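Local coordinates for protein uronate isomerase (Caulobacter crescentus, PDB 2Q01) that interconverts D-glucuronate and D-fructuronate, and likewise D-galacturonate and D-tagaturonate, as a uronate isomerase of the metallo-dependent hydrolase superfamily, at residues 38-49 and 415-425. Sequence-based numbering, arbitrary orientation. Where two conformers were deposited one is given.
Sequences ISPHGHTDPSWF and FNDDTRAFLSI
His-41 and His-43 both bring their rings to OD1 of Asp-418 where the loop after the first barrel strand, 37-39, meets the 415-425 loop, probably the one after the last strand of this TIM-barrel fold. The His-X-His and the aspartate are consistent with the metal site of the metallo-dependent hydrolase superfamily, although no metal is seen there. Asp-418 OD1 lies at the His-43 ring edge, 3.1 Å from NE2. His-41 ND1, 3.2 Å from Asp-418 OD1, is too poorly angled for a hydrogen bond. Its ring is turned only 23° from the carboxylate. With chi1 -165°, the carboxylate swings away from the backbone N to reach both imidazoles, while OD2 bonds weakly to Trp-387. Asp-418 N to His-41 O and His-43 N to Thr-419 O pin the main chains. Extended Arg-420 sends NH2 to His-43 O (3.0 Å) and NH1 into a long salt bridge with Asp-45 OD1 (3.5 Å). Trp-48 CZ2 lies over one guanidinium face, and the indole edge abuts Arg-420 O. Beyond the indole, Phe-49 turns its edge to the face of Phe-422 in a T-shaped pair, planes at 70°. At the barrel strand, one water links Ser-39 OG, His-41 O and Asp-417 N.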
ATOM      1  N   ILE B  38      16.438 -19.825 -16.118  1.00 43.65           N
ATOM      2  CA  ILE B  38      15.165 -20.204 -16.725  1.00 48.75           C
ATOM      3  C   ILE B  38      14.321 -18.951 -16.887  1.00 49.24           C
ATOM      4  O   ILE B  38      13.961 -18.288 -15.902  1.00 44.00           O
ATOM      5  CB  ILE B  38      14.418 -21.264 -15.900  1.00 47.02           C
ATOM      6  CG1 ILE B  38      15.254 -22.539 -15.817  1.00 45.37           C
ATOM      7  CG2 ILE B  38      13.051 -21.563 -16.514  1.00 53.46           C
ATOM      8  CD1 ILE B  38      14.891 -23.393 -14.649  1.00 70.61           C
ATOM      9  N   SER B  39      14.025 -18.636 -18.142  1.00 44.11           N
ATOM     10  CA  SER B  39      13.378 -17.386 -18.497  1.00 41.39           C
ATOM     11  C   SER B  39      12.064 -17.645 -19.257  1.00 38.71           C
ATOM     12  O   SER B  39      12.019 -17.547 -20.485  1.00 44.70           O
ATOM     13  CB  SER B  39      14.349 -16.531 -19.314  1.00 40.18           C
ATOM     14  OG  SER B  39      13.795 -15.267 -19.605  1.00 34.29           O
ATOM     15  N   PRO B  40      10.979 -17.945 -18.515  1.00 45.79           N
ATOM     16  CA  PRO B  40       9.773 -18.507 -19.118  1.00 40.08           C
ATOM     17  C   PRO B  40       8.791 -17.481 -19.709  1.00 45.28           C
ATOM     18  O   PRO B  40       7.796 -17.875 -20.319  1.00 38.40           O
ATOM     19  CB  PRO B  40       9.139 -19.264 -17.955  1.00 50.04           C
ATOM     20  CG  PRO B  40       9.603 -18.543 -16.722  1.00 48.37           C
ATOM     21  CD  PRO B  40      10.822 -17.744 -17.062  1.00 40.22           C
ATOM     22  N   HIS B  41       9.076 -16.189 -19.542  1.00 43.85           N
ATOM     23  CA  HIS B  41       8.310 -15.132 -20.197  1.00 40.32           C
ATOM     24  C   HIS B  41       9.185 -13.928 -20.527  1.00 45.42           C
ATOM     25  O   HIS B  41       9.780 -13.318 -19.632  1.00 42.74           O
ATOM     26  CB  HIS B  41       7.121 -14.693 -19.336  1.00 50.05           C
ATOM     27  CG  HIS B  41       6.245 -13.674 -19.998  1.00 60.43           C
ATOM     28  ND1 HIS B  41       6.167 -12.366 -19.569  1.00 61.00           N
ATOM     29  CD2 HIS B  41       5.424 -13.765 -21.072  1.00 59.39           C
ATOM     30  CE1 HIS B  41       5.326 -11.701 -20.340  1.00 65.94           C
ATOM     31  NE2 HIS B  41       4.863 -12.527 -21.261  1.00 70.10           N
ATOM     32  N   GLY B  42       9.246 -13.582 -21.810  1.00 47.08           N
ATOM     33  CA  GLY B  42      10.054 -12.452 -22.263  1.00 37.50           C
ATOM     34  C   GLY B  42       9.786 -12.006 -23.688  1.00 45.27           C
ATOM     35  O   GLY B  42       8.964 -12.603 -24.392  1.00 40.80           O
ATOM     36  N   HIS B  43      10.506 -10.967 -24.114  1.00 45.88           N
ATOM     37  CA  HIS B  43      10.247 -10.306 -25.395  1.00 46.60           C
ATOM     38  C   HIS B  43      11.473 -10.141 -26.294  1.00 42.41           C
ATOM     39  O   HIS B  43      11.579  -9.156 -27.028  1.00 52.94           O
ATOM     40  CB  HIS B  43       9.581  -8.946 -25.159  1.00 51.26           C
ATOM     41  CG  HIS B  43       8.260  -9.037 -24.465  1.00 68.12           C
ATOM     42  ND1 HIS B  43       7.072  -9.216 -25.142  1.00 81.68           N
ATOM     43  CD2 HIS B  43       7.941  -8.988 -23.151  1.00 69.09           C
ATOM     44  CE1 HIS B  43       6.077  -9.267 -24.274  1.00 85.23           C
ATOM     45  NE2 HIS B  43       6.578  -9.133 -23.058  1.00 82.93           N
ATOM     46  N   THR B  44      12.390 -11.104 -26.251  1.00 46.70           N
ATOM     47  CA  THR B  44      13.535 -11.100 -27.165  1.00 44.83           C
ATOM     48  C   THR B  44      13.085 -11.544 -28.559  1.00 49.68           C
ATOM     49  O   THR B  44      12.067 -12.233 -28.700  1.00 52.67           O
ATOM     50  CB  THR B  44      14.716 -11.989 -26.668  1.00 44.08           C
ATOM     51  OG1 THR B  44      14.315 -13.364 -26.631  1.00 48.01           O
ATOM     52  CG2 THR B  44      15.199 -11.550 -25.279  1.00 47.57           C
ATOM     53  N   ASP B  45      13.835 -11.136 -29.578  1.00 44.02           N
ATOM     54  CA  ASP B  45      13.519 -11.458 -30.968  1.00 47.59           C
ATOM     55  C   ASP B  45      14.108 -12.830 -31.286  1.00 47.07           C
ATOM     56  O   ASP B  45      15.318 -13.013 -31.173  1.00 44.91           O
ATOM     57  CB  ASP B  45      14.116 -10.387 -31.889  1.00 49.03           C
ATOM     58  CG  ASP B  45      13.503 -10.372 -33.282  1.00 48.10           C
ATOM     59  OD1 ASP B  45      13.637  -9.329 -33.955  1.00 57.74           O
ATOM     60  OD2 ASP B  45      12.907 -11.376 -33.725  1.00 63.13           O
ATOM     61  N   PRO B  46      13.254 -13.801 -31.676  1.00 48.01           N
ATOM     62  CA  PRO B  46      13.701 -15.146 -32.078  1.00 47.61           C
ATOM     63  C   PRO B  46      14.601 -15.176 -33.316  1.00 45.36           C
ATOM     64  O   PRO B  46      15.350 -16.133 -33.504  1.00 48.87           O
ATOM     65  CB  PRO B  46      12.388 -15.872 -32.387  1.00 47.30           C
ATOM     66  CG  PRO B  46      11.406 -14.785 -32.683  1.00 39.01           C
ATOM     67  CD  PRO B  46      11.783 -13.690 -31.735  1.00 51.49           C
ATOM     68  N   SER B  47      14.518 -14.140 -34.147  1.00 49.37           N
ATOM     69  CA  SER B  47      15.336 -14.037 -35.353  1.00 47.56           C
ATOM     70  C   SER B  47      16.815 -13.818 -35.042  1.00 48.37           C
ATOM     71  O   SER B  47      17.671 -14.131 -35.871  1.00 62.59           O
ATOM     72  CB  SER B  47      14.828 -12.910 -36.249  1.00 49.13           C
ATOM     73  OG  SER B  47      15.187 -11.647 -35.723  1.00 35.72           O
ATOM     74  N   TRP B  48      17.105 -13.280 -33.857  1.00 46.98           N
ATOM     75  CA  TRP B  48      18.481 -13.090 -33.390  1.00 44.61           C
ATOM     76  C   TRP B  48      19.246 -14.407 -33.308  1.00 45.72           C
ATOM     77  O   TRP B  48      20.433 -14.453 -33.610  1.00 52.85           O
ATOM     78  CB  TRP B  48      18.513 -12.411 -32.017  1.00 40.44           C
ATOM     79  CG  TRP B  48      18.037 -10.979 -31.988  1.00 42.35           C
ATOM     80  CD1 TRP B  48      17.944 -10.112 -33.044  1.00 39.08           C
ATOM     81  CD2 TRP B  48      17.629 -10.240 -30.828  1.00 43.15           C
ATOM     82  NE1 TRP B  48      17.490  -8.887 -32.614  1.00 38.40           N
ATOM     83  CE2 TRP B  48      17.290  -8.937 -31.259  1.00 37.82           C
ATOM     84  CE3 TRP B  48      17.511 -10.557 -29.464  1.00 46.82           C
ATOM     85  CZ2 TRP B  48      16.830  -7.951 -30.376  1.00 56.26           C
ATOM     86  CZ3 TRP B  48      17.055  -9.573 -28.585  1.00 51.42           C
ATOM     87  CH2 TRP B  48      16.722  -8.287 -29.046  1.00 52.32           C
ATOM     88  N   PHE B  49      18.554 -15.472 -32.918  1.00 45.08           N
ATOM     89  CA  PHE B  49      19.177 -16.783 -32.755  1.00 48.47           C
ATOM     90  C   PHE B  49      19.042 -17.664 -33.994  1.00 49.90           C
ATOM     91  O   PHE B  49      19.791 -18.628 -34.150  1.00 53.44           O
ATOM     92  CB  PHE B  49      18.622 -17.490 -31.513  1.00 43.91           C
ATOM     93  CG  PHE B  49      18.640 -16.634 -30.284  1.00 50.61           C
ATOM     94  CD1 PHE B  49      17.478 -16.017 -29.833  1.00 39.56           C
ATOM     95  CD2 PHE B  49      19.829 -16.410 -29.596  1.00 50.08           C
ATOM     96  CE1 PHE B  49      17.498 -15.205 -28.706  1.00 54.17           C
ATOM     97  CE2 PHE B  49      19.857 -15.599 -28.469  1.00 44.77           C
ATOM     98  CZ  PHE B  49      18.690 -14.996 -28.024  1.00 37.08           C
ATOM     99  N   PHE B 415      10.835 -16.336 -10.909  1.00 48.43           N
ATOM    100  CA  PHE B 415      11.155 -15.071 -11.560  1.00 42.29           C
ATOM    101  C   PHE B 415      11.152 -15.192 -13.081  1.00 42.33           C
ATOM    102  O   PHE B 415      11.617 -16.188 -13.634  1.00 50.13           O
ATOM    103  CB  PHE B 415      12.523 -14.561 -11.057  1.00 42.09           C
ATOM    104  CG  PHE B 415      13.019 -13.320 -11.757  1.00 36.79           C
ATOM    105  CD1 PHE B 415      12.521 -12.066 -11.417  1.00 36.08           C
ATOM    106  CD2 PHE B 415      13.998 -13.403 -12.750  1.00 33.33           C
ATOM    107  CE1 PHE B 415      12.979 -10.919 -12.071  1.00 39.84           C
ATOM    108  CE2 PHE B 415      14.456 -12.258 -13.407  1.00 28.58           C
ATOM    109  CZ  PHE B 415      13.952 -11.020 -13.063  1.00 31.83           C
ATOM    110  N   ASN B 416      10.609 -14.174 -13.743  1.00 44.64           N
ATOM    111  CA  ASN B 416      10.821 -13.976 -15.172  1.00 49.84           C
ATOM    112  C   ASN B 416      11.347 -12.564 -15.425  1.00 50.02           C
ATOM    113  O   ASN B 416      10.977 -11.628 -14.722  1.00 46.05           O
ATOM    114  CB  ASN B 416       9.557 -14.290 -15.991  1.00 53.16           C
ATOM    115  CG  ASN B 416       8.399 -13.355 -15.691  1.00 53.41           C
ATOM    116  OD1 ASN B 416       7.532 -13.666 -14.878  1.00 66.16           O
ATOM    117  ND2 ASN B 416       8.366 -12.213 -16.365  1.00 51.73           N
ATOM    118  N   ASP B 417      12.219 -12.415 -16.414  1.00 54.09           N
ATOM    119  CA  ASP B 417      12.876 -11.134 -16.648  1.00 53.54           C
ATOM    120  C   ASP B 417      12.013 -10.137 -17.417  1.00 60.13           C
ATOM    121  O   ASP B 417      12.141  -8.926 -17.204  1.00 63.92           O
ATOM    122  CB  ASP B 417      14.231 -11.326 -17.335  1.00 55.64           C
ATOM    123  CG  ASP B 417      14.153 -12.232 -18.549  1.00 52.84           C
ATOM    124  OD1 ASP B 417      14.729 -13.336 -18.491  1.00 49.16           O
ATOM    125  OD2 ASP B 417      13.523 -11.848 -19.558  1.00 63.59           O
ATOM    126  N   ASP B 418      11.164 -10.660 -18.310  1.00 58.23           N
ATOM    127  CA  ASP B 418      10.202  -9.881 -19.115  1.00 56.35           C
ATOM    128  C   ASP B 418      10.839  -8.692 -19.858  1.00 58.05           C
ATOM    129  O   ASP B 418      10.350  -7.559 -19.798  1.00 61.77           O
ATOM    130  CB  ASP B 418       9.012  -9.432 -18.249  1.00 54.80           C
ATOM    131  CG  ASP B 418       7.823  -8.947 -19.072  1.00 72.20           C
ATOM    132  OD1 ASP B 418       7.525  -9.548 -20.124  1.00 68.52           O
ATOM    133  OD2 ASP B 418       7.189  -7.953 -18.660  1.00 81.25           O
ATOM    134  N   THR B 419      11.939  -8.959 -20.554  1.00 49.63           N
ATOM    135  CA  THR B 419      12.706  -7.887 -21.187  1.00 50.64           C
ATOM    136  C   THR B 419      13.025  -8.169 -22.657  1.00 50.12           C
ATOM    137  O   THR B 419      13.049  -9.325 -23.092  1.00 46.69           O
ATOM    138  CB  THR B 419      14.002  -7.559 -20.373  1.00 49.79           C
ATOM    139  OG1 THR B 419      14.676  -6.430 -20.948  1.00 49.34           O
ATOM    140  CG2 THR B 419      14.950  -8.764 -20.316  1.00 34.61           C
ATOM    141  N   ARG B 420      13.238  -7.099 -23.419  1.00 54.98           N
ATOM    142  CA  ARG B 420      13.752  -7.207 -24.781  1.00 61.69           C
ATOM    143  C   ARG B 420      15.289  -7.147 -24.770  1.00 61.01           C
ATOM    144  O   ARG B 420      15.947  -7.747 -25.626  1.00 61.37           O
ATOM    145  CB  ARG B 420      13.149  -6.120 -25.684  1.00 64.08           C
ATOM    146  CG  ARG B 420      13.471  -6.292 -27.167  1.00 79.41           C
ATOM    147  CD  ARG B 420      12.457  -5.630 -28.091  1.00 97.62           C
ATOM    148  NE  ARG B 420      12.822  -5.820 -29.499  1.00100.54           N
ATOM    149  CZ  ARG B 420      12.482  -6.875 -30.241  1.00 94.24           C
ATOM    150  NH1 ARG B 420      12.875  -6.945 -31.508  1.00 79.85           N
ATOM    151  NH2 ARG B 420      11.754  -7.863 -29.730  1.00 84.56           N
ATOM    152  N   ALA B 421      15.846  -6.431 -23.790  1.00 58.84           N
ATOM    153  CA  ALA B 421      17.294  -6.294 -23.626  1.00 59.12           C
ATOM    154  C   ALA B 421      17.921  -7.625 -23.216  1.00 59.76           C
ATOM    155  O   ALA B 421      17.809  -8.059 -22.070  1.00 69.30           O
ATOM    156  CB  ALA B 421      17.622  -5.195 -22.614  1.00 55.82           C
ATOM    157  N   PHE B 422      18.569  -8.270 -24.179  1.00 54.30           N
ATOM    158  CA  PHE B 422      19.094  -9.615 -24.009  1.00 51.49           C
ATOM    159  C   PHE B 422      20.290  -9.663 -23.062  1.00 56.12           C
ATOM    160  O   PHE B 422      20.411 -10.589 -22.262  1.00 56.55           O
ATOM    161  CB  PHE B 422      19.463 -10.203 -25.372  1.00 50.57           C
ATOM    162  CG  PHE B 422      20.064 -11.574 -25.302  1.00 50.19           C
ATOM    163  CD1 PHE B 422      19.310 -12.661 -24.867  1.00 47.28           C
ATOM    164  CD2 PHE B 422      21.383 -11.783 -25.684  1.00 51.31           C
ATOM    165  CE1 PHE B 422      19.864 -13.935 -24.804  1.00 44.85           C
ATOM    166  CE2 PHE B 422      21.946 -13.051 -25.627  1.00 49.84           C
ATOM    167  CZ  PHE B 422      21.185 -14.131 -25.185  1.00 57.51           C
ATOM    168  N   LEU B 423      21.153  -8.652 -23.148  1.00 53.39           N
ATOM    169  CA  LEU B 423      22.362  -8.569 -22.325  1.00 50.79           C
ATOM    170  C   LEU B 423      22.098  -8.329 -20.841  1.00 52.58           C
ATOM    171  O   LEU B 423      22.971  -8.583 -20.003  1.00 66.43           O
ATOM    172  CB  LEU B 423      23.291  -7.484 -22.861  1.00 51.26           C
ATOM    173  CG  LEU B 423      24.444  -7.959 -23.740  1.00 54.15           C
ATOM    174  CD1 LEU B 423      23.976  -8.395 -25.122  1.00 56.54           C
ATOM    175  CD2 LEU B 423      25.447  -6.842 -23.853  1.00 47.13           C
ATOM    176  N   SER B 424      20.899  -7.842 -20.531  1.00 51.95           N
ATOM    177  CA  SER B 424      20.489  -7.588 -19.155  0.50 49.50           C
ATOM    178  C   SER B 424      19.883  -8.829 -18.497  1.00 49.16           C
ATOM    179  O   SER B 424      19.594  -8.817 -17.305  1.00 57.36           O
ATOM    180  CB  SER B 424      19.494  -6.425 -19.101  0.50 52.63           C
ATOM    181  OG  SER B 424      20.101  -5.203 -19.488  0.50 60.04           O
ATOM    182  N   ILE B 425      19.684  -9.895 -19.275  1.00 48.20           N
ATOM    183  CA  ILE B 425      19.074 -11.135 -18.752  1.00 42.07           C
ATOM    184  C   ILE B 425      19.823 -11.748 -17.554  1.00 42.63           C
ATOM    185  O   ILE B 425      19.198 -11.942 -16.503  1.00 45.90           O
ATOM    186  CB  ILE B 425      18.723 -12.176 -19.872  1.00 38.08           C
ATOM    187  CG1 ILE B 425      17.529 -11.690 -20.698  1.00 37.81           C
ATOM    188  CG2 ILE B 425      18.438 -13.559 -19.291  1.00 41.82           C
ATOM    189  CD1 ILE B 425      17.134 -12.637 -21.822  1.00 28.50           C
TER
HETATM  190  O   HOH W   1      13.303 -18.237 -12.918  1.00 30.53           O
HETATM  191  O   HOH W   2      11.772 -14.553 -18.329  1.00 51.01           O